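PDB 5C2I: Alr1585 protein from Nostoc sp., which probably uses its bound haem to catalyse peroxide-dependent oxidation of dyes and similar substrates, as a dye-decolorizing (DyP-type) peroxidase. Local coordinates for residues Pro114-Phe119 with Gln390-Asn395; Asp235-Glu240 with Tyr250-Val255. The protein carries 1 engineered substitution. All blocks are in the same frame, centred on the assembly; numbering follows the deposited sequence.

Contact 1: Pro114-Phe119 with Gln390-Asn395. With EDO (1,2-ethanediol), chain G.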
loop_
_atom_site.group_PDB
_atom_site.type_symbol
_atom_site.label_atom_id
_atom_site.label_comp_id
_atom_site.label_asym_id
_atom_site.label_seq_id
_atom_site.Cartn_x
_atom_site.Cartn_y
_atom_site.Cartn_z
ATOM N N PRO A 114 -44.987 -10.931 -15.198
ATOM C CA PRO A 114 -44.776 -9.511 -15.456
ATOM C C PRO A 114 -44.997 -9.130 -16.915
ATOM O O PRO A 114 -44.550 -9.853 -17.829
ATOM C CB PRO A 114 -43.325 -9.270 -14.965
ATOM C CG PRO A 114 -43.174 -10.282 -13.847
ATOM C CD PRO A 114 -43.912 -11.499 -14.356
ATOM N N GLY A 115 -45.668 -7.996 -17.115
ATOM C CA GLY A 115 -46.187 -7.624 -18.409
ATOM C C GLY A 115 -45.268 -6.957 -19.411
ATOM O O GLY A 115 -45.641 -6.840 -20.578
ATOM N N ASP A 116 -44.078 -6.540 -19.010
ATOM C CA ASP A 116 -43.182 -5.788 -19.920
ATOM C C ASP A 116 -42.900 -6.575 -21.179
ATOM O O ASP A 116 -42.530 -7.759 -21.113
ATOM C CB ASP A 116 -41.891 -5.435 -19.174
ATOM C CG ASP A 116 -40.893 -4.692 -20.031
ATOM O OD1 ASP A 116 -40.089 -5.351 -20.710
ATOM O OD2 ASP A 116 -40.947 -3.451 -20.034
ATOM N N LYS A 117 -43.082 -5.968 -22.361
ATOM C CA LYS A 117 -42.993 -6.769 -23.612
ATOM C C LYS A 117 -41.583 -7.291 -23.928
ATOM O O LYS A 117 -41.424 -8.477 -24.262
ATOM C CB LYS A 117 -43.587 -6.020 -24.823
ATOM C CG LYS A 117 -45.083 -5.840 -24.806
ATOM C CD LYS A 117 -45.522 -5.099 -26.076
ATOM C CE LYS A 117 -47.020 -5.161 -26.311
ATOM N NZ LYS A 117 -47.790 -4.990 -25.050
ATOM N N PRO A 118 -40.544 -6.440 -23.824
ATOM C CA PRO A 118 -39.215 -6.979 -24.075
ATOM C C PRO A 118 -38.893 -8.105 -23.083
ATOM O O PRO A 118 -38.313 -9.127 -23.476
ATOM C CB PRO A 118 -38.311 -5.762 -23.859
ATOM C CG PRO A 118 -39.185 -4.612 -24.321
ATOM C CD PRO A 118 -40.556 -4.968 -23.857
ATOM N N PHE A 119 -39.243 -7.909 -21.825
ATOM C CA PHE A 119 -38.995 -8.948 -20.790
ATOM C C PHE A 119 -39.635 -10.273 -21.215
ATOM O O PHE A 119 -38.983 -11.314 -21.166
ATOM C CB PHE A 119 -39.542 -8.469 -19.430
ATOM C CG PHE A 119 -39.760 -9.577 -18.446
ATOM C CD1 PHE A 119 -38.709 -10.087 -17.741
ATOM C CD2 PHE A 119 -41.017 -10.141 -18.287
ATOM C CE1 PHE A 119 -38.912 -11.110 -16.809
ATOM C CE2 PHE A 119 -41.235 -11.150 -17.359
ATOM C CZ PHE A 119 -40.180 -11.655 -16.634
ATOM N N GLN A 390 -35.257 -0.383 -14.558
ATOM C CA GLN A 390 -36.264 0.484 -15.130
ATOM C C GLN A 390 -37.620 -0.147 -14.901
ATOM O O GLN A 390 -37.716 -1.347 -14.590
ATOM C CB GLN A 390 -36.089 0.664 -16.614
ATOM C CG GLN A 390 -35.996 -0.650 -17.383
ATOM C CD GLN A 390 -34.583 -0.949 -17.830
ATOM O OE1 GLN A 390 -34.088 -0.341 -18.762
ATOM N NE2 GLN A 390 -33.947 -1.937 -17.203
ATOM N N SER A 391 -38.675 0.667 -15.014
ATOM C CA SER A 391 -40.021 0.142 -14.933
ATOM C C SER A 391 -40.565 -0.326 -16.299
ATOM O O SER A 391 -41.595 -1.006 -16.354
ATOM C CB SER A 391 -40.968 1.176 -14.348
ATOM O OG SER A 391 -40.995 2.346 -15.144
ATOM N N ASN A 392 -39.903 0.073 -17.384
ATOM C CA ASN A 392 -40.376 -0.196 -18.736
ATOM C C ASN A 392 -39.180 -0.310 -19.679
ATOM O O ASN A 392 -38.557 0.710 -20.039
ATOM C CB ASN A 392 -41.342 0.914 -19.203
ATOM C CG ASN A 392 -41.971 0.632 -20.560
ATOM O OD1 ASN A 392 -41.353 0.115 -21.454
ATOM N ND2 ASN A 392 -43.192 1.042 -20.725
ATOM N N ILE A 393 -38.847 -1.521 -20.064
ATOM C CA ILE A 393 -37.650 -1.746 -20.880
ATOM C C ILE A 393 -37.820 -1.122 -22.244
ATOM O O ILE A 393 -36.864 -0.523 -22.785
ATOM C CB ILE A 393 -37.296 -3.268 -21.017
ATOM C CG1 ILE A 393 -36.956 -3.843 -19.630
ATOM C CG2 ILE A 393 -36.141 -3.494 -21.970
ATOM C CD1 ILE A 393 -36.825 -5.357 -19.620
ATOM N N GLU A 394 -38.998 -1.254 -22.822
ATOM C CA GLU A 394 -39.247 -0.671 -24.135
ATOM C C GLU A 394 -38.984 0.841 -24.170
ATOM O O GLU A 394 -38.374 1.366 -25.144
ATOM C CB GLU A 394 -40.664 -0.973 -24.610
ATOM C CG GLU A 394 -41.024 -0.435 -25.964
ATOM C CD GLU A 394 -42.430 -0.912 -26.336
ATOM O OE1 GLU A 394 -42.577 -2.099 -26.676
ATOM O OE2 GLU A 394 -43.396 -0.125 -26.196
ATOM N N ASN A 395 -39.394 1.514 -23.113
ATOM C CA ASN A 395 -39.274 2.956 -23.016
ATOM C C ASN A 395 -37.959 3.467 -22.396
ATOM O O ASN A 395 -37.631 4.651 -22.504
ATOM C CB ASN A 395 -40.420 3.508 -22.197
ATOM C CG ASN A 395 -40.542 5.016 -22.364
ATOM O OD1 ASN A 395 -40.715 5.494 -23.457
ATOM N ND2 ASN A 395 -40.418 5.757 -21.274
HETATM C C1 EDO G . -41.596 4.697 -17.725
HETATM O O1 EDO G . -40.688 4.117 -18.670
HETATM C C2 EDO G . -41.363 6.173 -17.401
HETATM O O2 EDO G . -40.046 6.527 -16.984
HETATM O O HOH W 1 -43.187 -2.390 -18.433
#

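Contact 2: Asp235-Glu240 with Tyr250-Val255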
loop_
_atom_site.group_PDB
_atom_site.type_symbol
_atom_site.label_atom_id
_atom_site.label_comp_id
_atom_site.label_asym_id
_atom_site.label_seq_id
_atom_site.Cartn_x
_atom_site.Cartn_y
_atom_site.Cartn_z
ATOM N N ASP A 235 -41.992 5.589 -10.165
ATOM C CA ASP A 235 -42.547 4.865 -11.313
ATOM C C ASP A 235 -41.640 4.804 -12.539
ATOM O O ASP A 235 -41.981 4.130 -13.515
ATOM C CB ASP A 235 -43.963 5.338 -11.662
ATOM C CG ASP A 235 -44.017 6.689 -12.281
ATOM O OD1 ASP A 235 -43.009 7.361 -12.491
ATOM O OD2 ASP A 235 -45.124 7.087 -12.611
ATOM N N SER A 236 -40.464 5.438 -12.466
ATOM C CA SER A 236 -39.460 5.286 -13.492
ATOM C C SER A 236 -38.547 4.072 -13.239
ATOM O O SER A 236 -37.725 3.720 -14.088
ATOM C CB SER A 236 -38.615 6.545 -13.664
ATOM O OG SER A 236 -37.750 6.629 -12.537
ATOM N N ILE A 237 -38.731 3.403 -12.108
ATOM C CA ILE A 237 -37.928 2.232 -11.809
ATOM C C ILE A 237 -38.733 1.054 -11.206
ATOM O O ILE A 237 -38.373 -0.106 -11.445
ATOM C CB ILE A 237 -36.725 2.626 -10.898
ATOM C CG1 ILE A 237 -35.681 1.537 -10.815
ATOM C CG2 ILE A 237 -37.172 3.035 -9.482
ATOM C CD1 ILE A 237 -34.382 1.962 -10.144
ATOM N N LEU A 238 -39.772 1.343 -10.418
ATOM C CA LEU A 238 -40.576 0.292 -9.800
ATOM C C LEU A 238 -41.843 -0.040 -10.562
ATOM O O LEU A 238 -42.443 0.825 -11.141
ATOM C CB LEU A 238 -40.942 0.687 -8.361
ATOM C CG LEU A 238 -39.764 1.011 -7.445
ATOM C CD1 LEU A 238 -40.235 1.187 -6.024
ATOM C CD2 LEU A 238 -38.678 -0.050 -7.510
ATOM N N VAL A 239 -42.266 -1.298 -10.481
ATOM C CA VAL A 239 -43.604 -1.702 -10.885
ATOM C C VAL A 239 -44.164 -2.622 -9.815
ATOM O O VAL A 239 -43.429 -3.382 -9.137
ATOM C CB VAL A 239 -43.756 -2.452 -12.220
ATOM C CG1 VAL A 239 -43.590 -1.506 -13.413
ATOM C CG2 VAL A 239 -42.798 -3.601 -12.243
ATOM N N GLU A 240 -45.464 -2.595 -9.713
ATOM C CA GLU A 240 -46.150 -3.521 -8.816
ATOM C C GLU A 240 -45.802 -4.947 -9.201
ATOM O O GLU A 240 -45.870 -5.318 -10.370
ATOM C CB GLU A 240 -47.654 -3.369 -8.911
ATOM C CG GLU A 240 -48.208 -2.279 -8.062
ATOM C CD GLU A 240 -49.729 -2.218 -8.133
ATOM O OE1 GLU A 240 -50.390 -3.226 -8.447
ATOM O OE2 GLU A 240 -50.245 -1.122 -7.905
ATOM N N TYR A 250 -43.344 -4.419 -4.649
ATOM C CA TYR A 250 -42.817 -3.889 -5.900
ATOM C C TYR A 250 -41.579 -4.616 -6.332
ATOM O O TYR A 250 -40.882 -5.245 -5.500
ATOM C CB TYR A 250 -42.494 -2.386 -5.760
ATOM C CG TYR A 250 -43.727 -1.542 -5.729
ATOM C CD1 TYR A 250 -44.477 -1.412 -4.572
ATOM C CD2 TYR A 250 -44.185 -0.912 -6.890
ATOM C CE1 TYR A 250 -45.653 -0.672 -4.550
ATOM C CE2 TYR A 250 -45.367 -0.185 -6.864
ATOM C CZ TYR A 250 -46.090 -0.065 -5.706
ATOM O OH TYR A 250 -47.266 0.661 -5.696
ATOM N N GLY A 251 -41.313 -4.498 -7.635
ATOM C CA GLY A 251 -40.124 -5.025 -8.262
ATOM C C GLY A 251 -39.636 -4.053 -9.342
ATOM O O GLY A 251 -40.115 -2.903 -9.431
ATOM N N SER A 252 -38.667 -4.508 -10.129
ATOM C CA SER A 252 -38.084 -3.721 -11.203
ATOM C C SER A 252 -37.557 -4.644 -12.260
ATOM O O SER A 252 -37.265 -5.809 -11.997
ATOM C CB SER A 252 -36.962 -2.806 -10.666
ATOM O OG SER A 252 -36.480 -1.931 -11.701
ATOM N N TYR A 253 -37.459 -4.133 -13.491
ATOM C CA TYR A 253 -36.933 -4.898 -14.606
ATOM C C TYR A 253 -35.440 -4.661 -14.782
ATOM O O TYR A 253 -34.983 -3.525 -14.795
ATOM C CB TYR A 253 -37.657 -4.533 -15.903
ATOM C CG TYR A 253 -39.092 -4.977 -15.939
ATOM C CD1 TYR A 253 -39.409 -6.326 -16.200
ATOM C CD2 TYR A 253 -40.133 -4.095 -15.694
ATOM C CE1 TYR A 253 -40.723 -6.753 -16.192
ATOM C CE2 TYR A 253 -41.463 -4.496 -15.761
ATOM C CZ TYR A 253 -41.751 -5.837 -16.018
ATOM O OH TYR A 253 -43.069 -6.245 -16.051
ATOM N N LEU A 254 -34.708 -5.762 -14.900
ATOM C CA LEU A 254 -33.286 -5.774 -15.057
ATOM C C LEU A 254 -32.899 -6.086 -16.499
ATOM O O LEU A 254 -33.366 -7.078 -17.080
ATOM C CB LEU A 254 -32.654 -6.812 -14.135
ATOM C CG LEU A 254 -31.151 -7.054 -14.294
ATOM C CD1 LEU A 254 -30.308 -5.866 -13.925
ATOM C CD2 LEU A 254 -30.706 -8.288 -13.505
ATOM N N VAL A 255 -32.014 -5.286 -17.058
ATOM C CA VAL A 255 -31.333 -5.595 -18.316
ATOM C C VAL A 255 -29.912 -6.000 -17.916
ATOM O O VAL A 255 -29.240 -5.246 -17.207
ATOM C CB VAL A 255 -31.261 -4.345 -19.208
ATOM C CG1 VAL A 255 -30.291 -4.562 -20.392
ATOM C CG2 VAL A 255 -32.630 -3.949 -19.709
HETATM O O HOH W 2 -48.683 0.894 -7.893
#

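Contact 1: Pro114-Phe119 with Gln390-Asn395
Asp116 reaches across to the backbone at Ile393, and its side chain, followed outward from CB, accounts for the polar half of this contact. Its first torsion puts CG anti to the backbone N (chi1 179°), which carries the carboxylate over to 390-395, where CG lies 4.0 Å from Ile393 CB. At the tip the two oxygens divide the work. OD2 accepts from Ile393 N at 2.9 Å with an N-H...O angle of 152°; the donor arrives on the syn side, 30° out of the carboxylate plane. OD2 also accepts a hydrogen bond from a water that donates to Ser391 O as well, making a second, indirect tie to the loop. OD1 turns back on its own segment and accepts from Phe119 N at 2.9 Å through its anti lone pair. That bond makes Asp116 the N-cap of helix 117-121, so one carboxylate both caps a helix start in the N-terminal half of this DyP-type peroxidase and holds the loop after strand 383-390 in its C-terminal half. With both oxygens engaged, rotation of the carboxylate is restricted. Ile393 crosses Asp116 at about a right angle, its CD1 lying 3.4 Å from Asp116 OD1 and 4.1 Å from Phe119 CB. Its other branch goes to the proline: Ile393 CG2 meets Pro118 CB at 3.7 Å, and Tyr455 of strand 448-458 packs against both residues. Further out, Pro118 CG rests 3.9 Å from Glu394 CB, the two side chains again nearly perpendicular.

Contact 2: Asp235-Glu240 with Tyr250-Val255
Tyr250 opens strand 250-261 beside Glu240, and the two segments form an antiparallel beta hairpin in the C-terminal DyP region. The Tyr250-Glu240 pair is non-hydrogen-bonded, with CA atoms 4.4 Å apart and diverging side chains. Even so, the Tyr250 ring lies obliquely along the partner backbone: CD2 is 3.4 Å from Val239 C, CE2 is 3.7 Å from Glu240 CG, and Leu238 CB also borders CD2. Tyr250 CG stands anti to its carbonyl carbon, beside the backbone N (chi1 -74°), a setting that lays the ring along residues 238-240. The Glu240 carboxylate is perpendicular to the ring, and one water joins Tyr250 OH to Glu240 OE2, donating to the carboxylate. Were Tyr250 an alanine, Leu238 CB and Glu240 CG would probably lose their aromatic neighbour, and the water its link from the hydroxyl to the carboxylate. Gly251 then pairs with Val239 through two backbone bonds: Gly251 N gives to Val239 O at 2.8 Å, and Val239 N gives to Gly251 O at 2.9 Å. The latter oxygen is also approached by Leu238 CA in a CA-H...O contact. At Ser252 the hydroxyl takes over from the backbone: OG donates to Ile237 O at 2.6 Å from 19° off the carbonyl plane, and Gln390 O of strand 383-390 also lies beside it. Phe457 of strand 448-458 adjoins both Tyr253 and Val239, and Tyr253 CE2 meets Val239 CG2 at 3.9 Å, the side chains crossing at about a right angle.

How the contacts relate
The two contacts have centres 9 Å apart, and contact 2 is nested in sequence within the long loop that contact 1 closes. Six of eight touching residues are buried in contact 2, against four of eight in contact 1, where Lys117 and Glu394 are exposed. Chemistry follows place: contact 2 rests largely on main-chain bonding inside a sheet, whereas contact 1 relies on side-chain capping where a helix start meets a loop at the more exposed margin. Strand 250-261 connects them. Gln390 O lies 3.0 Å from Tyr253 N, probably hydrogen-bonded, and Tyr253 OH bonds Asp116 N. Ser391 OG similarly reaches Asp235 O at 2.6 Å.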